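Local structure of tryptophanyl-tRNA synthetase (Thermus thermophilus, 2EL7) at residues A[56-59]-A[60-64]; A[206-209]-A[210-214]; A[213-216]-A[217-221]. The protein probably attaches tryptophan to tRNA(Trp) at the expense of ATP, working as a homodimeric class I aminoacyl-tRNA synthetase. One frame throughout, in Å; residues are numbered along the deposited sequence.

Contact 1: residues A[56-59]-A[60-64]; sequences STLA and QRTFE
T57 O takes the amide of R61, at 3.2 Å between T57 O and R61 N, and F63 N donates to A59 O at 3.0 Å, so 56-59 and 60-64 are consecutive turns of one alpha-helix. A water bridges the first turn. It accepts from Q60 N at 3.0 Å and in turn donates to S56 O at 3.1 Å, in place of a direct backbone bond. L58 O is gripped twice by T62. The amide T62 N lies 2.8 Å from L58 O and the hydroxyl T62 OG1 2.9 Å from it, and the two reach the oxygen from opposite faces of the carbonyl plane. With OG1 beside the backbone N (chi1 -64°), the hydroxyl points back at L58 O and donates to it. L58 also meets R61: CD1 lies over one face of the guanidinium, toward its rim, with L58 CD1 to R61 CZ at 4.1 Å. A bend at chi3 (55°) brings the R61 head back toward the preceding turn, where T57 CG2 sits at the guanidinium edge, too close in the model to carry meaning. On the surface side, Q60 NE2 donates to E64 OE2 at 3.2 Å, meeting it from above the carboxylate plane. L58, A59 and T62 touch G326, L327 and L328 of the second subunit. T62 also touches D43 and P10, the latter part of the predicted ATP site. Helix 55-72 is the crossover of a beta-alpha-beta unit between parallel strands 37-41 and 80-83, the Rossmann-like arrangement of class I synthetases.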
loop_
_atom_site.group_PDB
_atom_site.type_symbol
_atom_site.label_atom_id
_atom_site.label_comp_id
_atom_site.label_asym_id
_atom_site.label_seq_id
_atom_site.Cartn_x
_atom_site.Cartn_y
_atom_site.Cartn_z
ATOM N N SER A 56 -13.130 -16.952 4.835
ATOM C CA SER A 56 -14.101 -17.771 4.106
ATOM C C SER A 56 -15.480 -17.128 4.239
ATOM O O SER A 56 -16.449 -17.551 3.618
ATOM C CB SER A 56 -14.163 -19.171 4.704
ATOM O OG SER A 56 -14.842 -19.120 5.954
ATOM N N THR A 57 -15.556 -16.082 5.038
ATOM C CA THR A 57 -16.817 -15.432 5.269
ATOM C C THR A 57 -16.939 -13.959 4.822
ATOM O O THR A 57 -18.050 -13.420 4.800
ATOM C CB THR A 57 -17.130 -15.609 6.757
ATOM O OG1 THR A 57 -18.368 -16.308 6.878
ATOM C CG2 THR A 57 -17.153 -14.303 7.506
ATOM N N LEU A 58 -15.827 -13.334 4.418
ATOM C CA LEU A 58 -15.837 -11.907 4.044
ATOM C C LEU A 58 -16.548 -11.513 2.758
ATOM O O LEU A 58 -17.188 -10.473 2.700
ATOM C CB LEU A 58 -14.406 -11.365 4.010
ATOM C CG LEU A 58 -14.122 -9.892 3.702
ATOM C CD1 LEU A 58 -14.840 -8.999 4.689
ATOM C CD2 LEU A 58 -12.608 -9.665 3.767
ATOM N N ALA A 59 -16.426 -12.325 1.720
ATOM C CA ALA A 59 -17.102 -12.029 0.459
ATOM C C ALA A 59 -18.618 -11.917 0.707
ATOM O O ALA A 59 -19.262 -10.939 0.305
ATOM C CB ALA A 59 -16.795 -13.129 -0.572
ATOM N N GLN A 60 -19.177 -12.908 1.398
ATOM C CA GLN A 60 -20.602 -12.891 1.703
ATOM C C GLN A 60 -20.971 -11.695 2.579
ATOM O O GLN A 60 -22.001 -11.060 2.337
ATOM C CB GLN A 60 -21.034 -14.180 2.401
ATOM C CG GLN A 60 -22.563 -14.305 2.670
ATOM C CD GLN A 60 -23.418 -14.216 1.378
ATOM O OE1 GLN A 60 -22.967 -14.623 0.296
ATOM N NE2 GLN A 60 -24.664 -13.697 1.499
ATOM N N ARG A 61 -20.151 -11.387 3.590
ATOM C CA ARG A 61 -20.454 -10.255 4.465
ATOM C C ARG A 61 -20.399 -8.936 3.693
ATOM O O ARG A 61 -21.143 -8.003 3.994
ATOM C CB ARG A 61 -19.483 -10.189 5.652
ATOM C CG ARG A 61 -19.936 -10.989 6.863
ATOM C CD ARG A 61 -18.756 -11.497 7.643
ATOM N NE ARG A 61 -17.857 -10.425 8.038
ATOM C CZ ARG A 61 -16.537 -10.567 8.121
ATOM N NH1 ARG A 61 -15.982 -11.741 7.828
ATOM N NH2 ARG A 61 -15.773 -9.545 8.503
ATOM N N THR A 62 -19.531 -8.869 2.692
ATOM C CA THR A 62 -19.412 -7.653 1.911
ATOM C C THR A 62 -20.628 -7.475 1.039
ATOM O O THR A 62 -21.132 -6.361 0.881
ATOM C CB THR A 62 -18.173 -7.694 1.036
ATOM O OG1 THR A 62 -17.010 -7.737 1.875
ATOM C CG2 THR A 62 -18.120 -6.490 0.105
ATOM N N PHE A 63 -21.113 -8.589 0.494
ATOM C CA PHE A 63 -22.276 -8.559 -0.382
ATOM C C PHE A 63 -23.540 -8.221 0.410
ATOM O O PHE A 63 -24.416 -7.514 -0.094
ATOM C CB PHE A 63 -22.433 -9.916 -1.081
ATOM C CG PHE A 63 -23.751 -10.089 -1.769
ATOM C CD1 PHE A 63 -23.953 -9.583 -3.036
ATOM C CD2 PHE A 63 -24.820 -10.685 -1.100
ATOM C CE1 PHE A 63 -25.204 -9.659 -3.628
ATOM C CE2 PHE A 63 -26.066 -10.764 -1.679
ATOM C CZ PHE A 63 -26.260 -10.246 -2.949
ATOM N N GLU A 64 -23.639 -8.743 1.640
ATOM C CA GLU A 64 -24.794 -8.481 2.498
ATOM C C GLU A 64 -24.777 -7.027 2.938
ATOM O O GLU A 64 -25.827 -6.427 3.090
ATOM C CB GLU A 64 -24.797 -9.408 3.724
ATOM C CG GLU A 64 -25.188 -10.848 3.420
ATOM C CD GLU A 64 -25.032 -11.790 4.620
ATOM O OE1 GLU A 64 -24.490 -11.360 5.668
ATOM O OE2 GLU A 64 -25.446 -12.974 4.515
HETATM O O HOH W 1 -17.906 -15.621 1.633
#

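Contact 2: residues A[206-209]-A[210-214]; sequences LLEP and EESIW
E208 reaches forward from the last residues of a loop to S212 and I213 in the first turn of helix 210-218. Its CB packs on the isoleucine, with E208 CB 3.8 Å from I213 CG1, and I213 CD1 also rests 3.7 Å from E208 O. The chain leaves with CG opposite the backbone N (chi1 -174°) and continues extended, which carries it along the helix start. CG runs beside the serine, E208 CG lying 3.9 Å from S212 CB. Next along the chain, E208 CD lies 3.9 Å from I213 CG1. At the tip, E208 OE1 accepts the hydroxyl of S212 at 2.8 Å through its anti lone pair, the one turned away from OE2. The same OE1 forms a salt bridge with K216 NZ, while OE2 accepts a hydrogen bond from G205 N, so both oxygens are engaged and the carboxylate is fixed in its rotation. P209 is the N-cap residue. Its carbonyl starts the helix by accepting two amides, I213 N at 3.0 Å from P209 O nearly in line with the carbonyl bond, and S212 N at 2.7 Å from P209 O from well above the carbonyl plane. With P209 as N-cap, E208 is N' and I213 is N4, and their aliphatic parts meet across the cap. The unit lies at the surface on the long helix 267-294, where I213 touches L278 and R286, E210 touches F275 and L207 touches A289. L206, at the other end, packs against I16 and Y19 of helix 16-33 and A72 of helix 55-72.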
loop_
_atom_site.group_PDB
_atom_site.type_symbol
_atom_site.label_atom_id
_atom_site.label_comp_id
_atom_site.label_asym_id
_atom_site.label_seq_id
_atom_site.Cartn_x
_atom_site.Cartn_y
_atom_site.Cartn_z
ATOM N N LEU A 206 -32.487 -4.503 11.865
ATOM C CA LEU A 206 -33.546 -4.129 10.932
ATOM C C LEU A 206 -34.159 -5.364 10.294
ATOM O O LEU A 206 -35.328 -5.350 9.910
ATOM C CB LEU A 206 -33.011 -3.217 9.820
ATOM C CG LEU A 206 -32.079 -2.075 10.221
ATOM C CD1 LEU A 206 -31.854 -1.209 8.994
ATOM C CD2 LEU A 206 -32.672 -1.249 11.359
ATOM N N LEU A 207 -33.372 -6.430 10.180
ATOM C CA LEU A 207 -33.852 -7.655 9.554
ATOM C C LEU A 207 -33.986 -8.803 10.542
ATOM O O LEU A 207 -34.264 -9.938 10.152
ATOM C CB LEU A 207 -32.916 -8.055 8.407
ATOM C CG LEU A 207 -32.719 -7.009 7.295
ATOM C CD1 LEU A 207 -31.877 -7.640 6.191
ATOM C CD2 LEU A 207 -34.067 -6.530 6.716
ATOM N N GLU A 208 -33.795 -8.499 11.821
ATOM C CA GLU A 208 -33.882 -9.487 12.884
ATOM C C GLU A 208 -35.241 -10.177 12.830
ATOM O O GLU A 208 -36.240 -9.557 12.494
ATOM C CB GLU A 208 -33.665 -8.789 14.239
ATOM C CG GLU A 208 -33.575 -9.707 15.438
ATOM C CD GLU A 208 -33.134 -8.987 16.708
ATOM O OE1 GLU A 208 -33.300 -9.571 17.803
ATOM O OE2 GLU A 208 -32.619 -7.847 16.628
ATOM N N PRO A 209 -35.301 -11.485 13.142
ATOM C CA PRO A 209 -36.625 -12.121 13.083
ATOM C C PRO A 209 -37.646 -11.452 14.030
ATOM O O PRO A 209 -37.338 -11.119 15.186
ATOM C CB PRO A 209 -36.327 -13.563 13.470
ATOM C CG PRO A 209 -34.944 -13.761 12.969
ATOM C CD PRO A 209 -34.257 -12.483 13.417
ATOM N N GLU A 210 -38.858 -11.257 13.518
ATOM C CA GLU A 210 -39.943 -10.633 14.266
ATOM C C GLU A 210 -40.095 -11.188 15.683
ATOM O O GLU A 210 -40.191 -10.442 16.658
ATOM C CB GLU A 210 -41.240 -10.841 13.503
ATOM C CG GLU A 210 -42.351 -9.943 13.938
ATOM C CD GLU A 210 -43.583 -10.097 13.069
ATOM O OE1 GLU A 210 -44.215 -11.171 13.143
ATOM O OE2 GLU A 210 -43.916 -9.148 12.314
ATOM N N GLU A 211 -40.112 -12.512 15.789
ATOM C CA GLU A 211 -40.274 -13.162 17.076
ATOM C C GLU A 211 -39.137 -12.807 18.013
ATOM O O GLU A 211 -39.287 -12.848 19.233
ATOM C CB GLU A 211 -40.357 -14.683 16.893
ATOM C CG GLU A 211 -40.463 -15.471 18.199
ATOM C CD GLU A 211 -41.563 -14.950 19.131
ATOM O OE1 GLU A 211 -42.723 -14.799 18.664
ATOM O OE2 GLU A 211 -41.266 -14.700 20.329
ATOM N N SER A 212 -37.995 -12.455 17.439
ATOM C CA SER A 212 -36.839 -12.114 18.248
ATOM C C SER A 212 -36.874 -10.669 18.707
ATOM O O SER A 212 -36.476 -10.364 19.828
ATOM C CB SER A 212 -35.548 -12.385 17.482
ATOM O OG SER A 212 -34.441 -12.089 18.306
ATOM N N ILE A 213 -37.339 -9.773 17.845
ATOM C CA ILE A 213 -37.433 -8.370 18.233
ATOM C C ILE A 213 -38.486 -8.260 19.331
ATOM O O ILE A 213 -38.371 -7.442 20.247
ATOM C CB ILE A 213 -37.846 -7.487 17.036
ATOM C CG1 ILE A 213 -36.639 -7.268 16.111
ATOM C CG2 ILE A 213 -38.412 -6.164 17.531
ATOM C CD1 ILE A 213 -37.014 -6.762 14.718
ATOM N N TRP A 214 -39.513 -9.100 19.232
ATOM C CA TRP A 214 -40.590 -9.095 20.214
ATOM C C TRP A 214 -40.045 -9.413 21.597
ATOM O O TRP A 214 -40.228 -8.633 22.542
ATOM C CB TRP A 214 -41.663 -10.126 19.838
ATOM C CG TRP A 214 -42.834 -10.209 20.804
ATOM C CD1 TRP A 214 -43.481 -11.349 21.209
ATOM C CD2 TRP A 214 -43.507 -9.118 21.452
ATOM N NE1 TRP A 214 -44.507 -11.033 22.068
ATOM C CE2 TRP A 214 -44.548 -9.674 22.234
ATOM C CE3 TRP A 214 -43.332 -7.727 21.447
ATOM C CZ2 TRP A 214 -45.415 -8.883 23.007
ATOM C CZ3 TRP A 214 -44.193 -6.937 22.215
ATOM C CH2 TRP A 214 -45.222 -7.520 22.985
#

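Contact 3: residues A[213-216]-A[217-221]; sequences IWQK and IQHLP
In the C-terminal turn of helix 210-218, the W214 indole has the Q218 amide over one face, with I217 approaching obliquely, its side chain crossing at about a right angle. The amide stands nearly upright on the ring, its plane 86° from that of the indole, and Q218 CD lies toward the rim at 3.9 Å from W214 CZ2. The oxygen OE1 points into that face, but its modelled approach to CE2 and CZ2 is too close to be trusted. I217 CB comes 4.2 Å from W214 CE3. The helix ends at Q218, and H219 then leaves the helical conformation. The other flat pair, the H219 imidazole and the Q215 amide, run side by side in the same direction with their planes 63° apart. Q215 O is held twice, by the H219 backbone, with H219 N at 3.0 Å from Q215 O, and by the imidazole, with H219 ND1 also 3.0 Å from Q215 O. The ring nitrogen must carry a proton to do this, and Q215 O lies tilted out of the ring plane. The chi1 of -73°, placing the ring beside the backbone N, brings ND1 back to Q215 O. Within the helix, Q218 N donates almost straight to W214 O at 2.8 Å. I213 and I217 share the buried side, with I213 CG2 4.2 Å from I217 CG1. Against helix 267-294, I217 meets L274, W214 meets F275 and I213 meets L278. A bend at chi2 lets Q215 NE2 donate to E211 OE2, while the extended K216 chain takes NZ to a hydrogen bond with T203 O. After the helix, L220 touches I239, L240 and Y243 of helix 239-247, and L220 CD2 lies 3.2 Å from K216 O.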
loop_
_atom_site.group_PDB
_atom_site.type_symbol
_atom_site.label_atom_id
_atom_site.label_comp_id
_atom_site.label_asym_id
_atom_site.label_seq_id
_atom_site.Cartn_x
_atom_site.Cartn_y
_atom_site.Cartn_z
ATOM N N ILE A 213 -37.339 -9.773 17.845
ATOM C CA ILE A 213 -37.433 -8.370 18.233
ATOM C C ILE A 213 -38.486 -8.260 19.331
ATOM O O ILE A 213 -38.371 -7.442 20.247
ATOM C CB ILE A 213 -37.846 -7.487 17.036
ATOM C CG1 ILE A 213 -36.639 -7.268 16.111
ATOM C CG2 ILE A 213 -38.412 -6.164 17.531
ATOM C CD1 ILE A 213 -37.014 -6.762 14.718
ATOM N N TRP A 214 -39.513 -9.100 19.232
ATOM C CA TRP A 214 -40.590 -9.095 20.214
ATOM C C TRP A 214 -40.045 -9.413 21.597
ATOM O O TRP A 214 -40.228 -8.633 22.542
ATOM C CB TRP A 214 -41.663 -10.126 19.838
ATOM C CG TRP A 214 -42.834 -10.209 20.804
ATOM C CD1 TRP A 214 -43.481 -11.349 21.209
ATOM C CD2 TRP A 214 -43.507 -9.118 21.452
ATOM N NE1 TRP A 214 -44.507 -11.033 22.068
ATOM C CE2 TRP A 214 -44.548 -9.674 22.234
ATOM C CE3 TRP A 214 -43.332 -7.727 21.447
ATOM C CZ2 TRP A 214 -45.415 -8.883 23.007
ATOM C CZ3 TRP A 214 -44.193 -6.937 22.215
ATOM C CH2 TRP A 214 -45.222 -7.520 22.985
ATOM N N GLN A 215 -39.363 -10.551 21.710
ATOM C CA GLN A 215 -38.816 -10.962 22.992
ATOM C C GLN A 215 -37.960 -9.871 23.625
ATOM O O GLN A 215 -37.979 -9.703 24.841
ATOM C CB GLN A 215 -38.012 -12.265 22.853
ATOM C CG GLN A 215 -38.862 -13.497 22.574
ATOM C CD GLN A 215 -39.928 -13.734 23.646
ATOM O OE1 GLN A 215 -39.616 -13.871 24.840
ATOM N NE2 GLN A 215 -41.190 -13.785 23.226
ATOM N N LYS A 216 -37.218 -9.122 22.809
ATOM C CA LYS A 216 -36.374 -8.054 23.343
ATOM C C LYS A 216 -37.190 -6.887 23.905
ATOM O O LYS A 216 -36.821 -6.293 24.915
ATOM C CB LYS A 216 -35.398 -7.565 22.271
ATOM C CG LYS A 216 -34.281 -8.558 21.995
ATOM C CD LYS A 216 -33.352 -8.052 20.923
ATOM C CE LYS A 216 -32.260 -9.052 20.591
ATOM N NZ LYS A 216 -31.424 -8.572 19.444
ATOM N N ILE A 217 -38.303 -6.558 23.256
ATOM C CA ILE A 217 -39.160 -5.472 23.736
ATOM C C ILE A 217 -39.799 -5.970 25.032
ATOM O O ILE A 217 -39.922 -5.248 26.022
ATOM C CB ILE A 217 -40.293 -5.162 22.723
ATOM C CG1 ILE A 217 -39.697 -4.886 21.340
ATOM C CG2 ILE A 217 -41.108 -3.973 23.193
ATOM C CD1 ILE A 217 -38.709 -3.783 21.340
ATOM N N GLN A 218 -40.205 -7.231 24.985
ATOM C CA GLN A 218 -40.837 -7.919 26.094
ATOM C C GLN A 218 -39.990 -7.790 27.344
ATOM O O GLN A 218 -40.523 -7.618 28.442
ATOM C CB GLN A 218 -40.968 -9.394 25.747
ATOM C CG GLN A 218 -41.969 -10.155 26.568
ATOM C CD GLN A 218 -43.385 -9.810 26.179
ATOM O OE1 GLN A 218 -43.707 -9.737 24.992
ATOM N NE2 GLN A 218 -44.242 -9.600 27.176
ATOM N N HIS A 219 -38.670 -7.879 27.161
ATOM C CA HIS A 219 -37.712 -7.813 28.258
ATOM C C HIS A 219 -37.043 -6.468 28.489
ATOM O O HIS A 219 -36.144 -6.375 29.323
ATOM C CB HIS A 219 -36.623 -8.870 28.076
ATOM C CG HIS A 219 -37.079 -10.275 28.336
ATOM N ND1 HIS A 219 -38.063 -10.893 27.592
ATOM C CD2 HIS A 219 -36.658 -11.195 29.237
ATOM C CE1 HIS A 219 -38.223 -12.134 28.018
ATOM N NE2 HIS A 219 -37.383 -12.343 29.016
ATOM N N LEU A 220 -37.451 -5.427 27.765
ATOM C CA LEU A 220 -36.837 -4.120 27.984
ATOM C C LEU A 220 -36.966 -3.831 29.465
ATOM O O LEU A 220 -38.035 -4.006 30.052
ATOM C CB LEU A 220 -37.535 -3.012 27.193
ATOM C CG LEU A 220 -37.453 -3.032 25.669
ATOM C CD1 LEU A 220 -38.005 -1.712 25.145
ATOM C CD2 LEU A 220 -36.016 -3.222 25.203
ATOM N N PRO A 221 -35.867 -3.408 30.097
ATOM C CA PRO A 221 -35.851 -3.096 31.529
ATOM C C PRO A 221 -36.762 -1.923 31.878
ATOM O O PRO A 221 -37.245 -1.221 30.992
ATOM C CB PRO A 221 -34.378 -2.786 31.798
ATOM C CG PRO A 221 -33.656 -3.567 30.734
ATOM C CD PRO A 221 -34.514 -3.313 29.527
#

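How the contacts relate
From the N terminus, contact 1 comes first, within the opening turns of helix 55-72. Contacts 2 and 3 follow much later, at the start and the end of helix 210-218. Each joins adjoining segments, so none closes a long loop, and contact 1 neither encloses nor crosses the others. Contacts 2 and 3 overlap in I213 and W214, and a salt bridge from E208 to K216 also joins them. Contact 1 belongs to the beta-alpha-beta core and the subunit interface. The other two pack against helix 267-294, with their centres about 10 Å apart, while the nearest atoms of contacts 1 and 2 are about 7 Å apart.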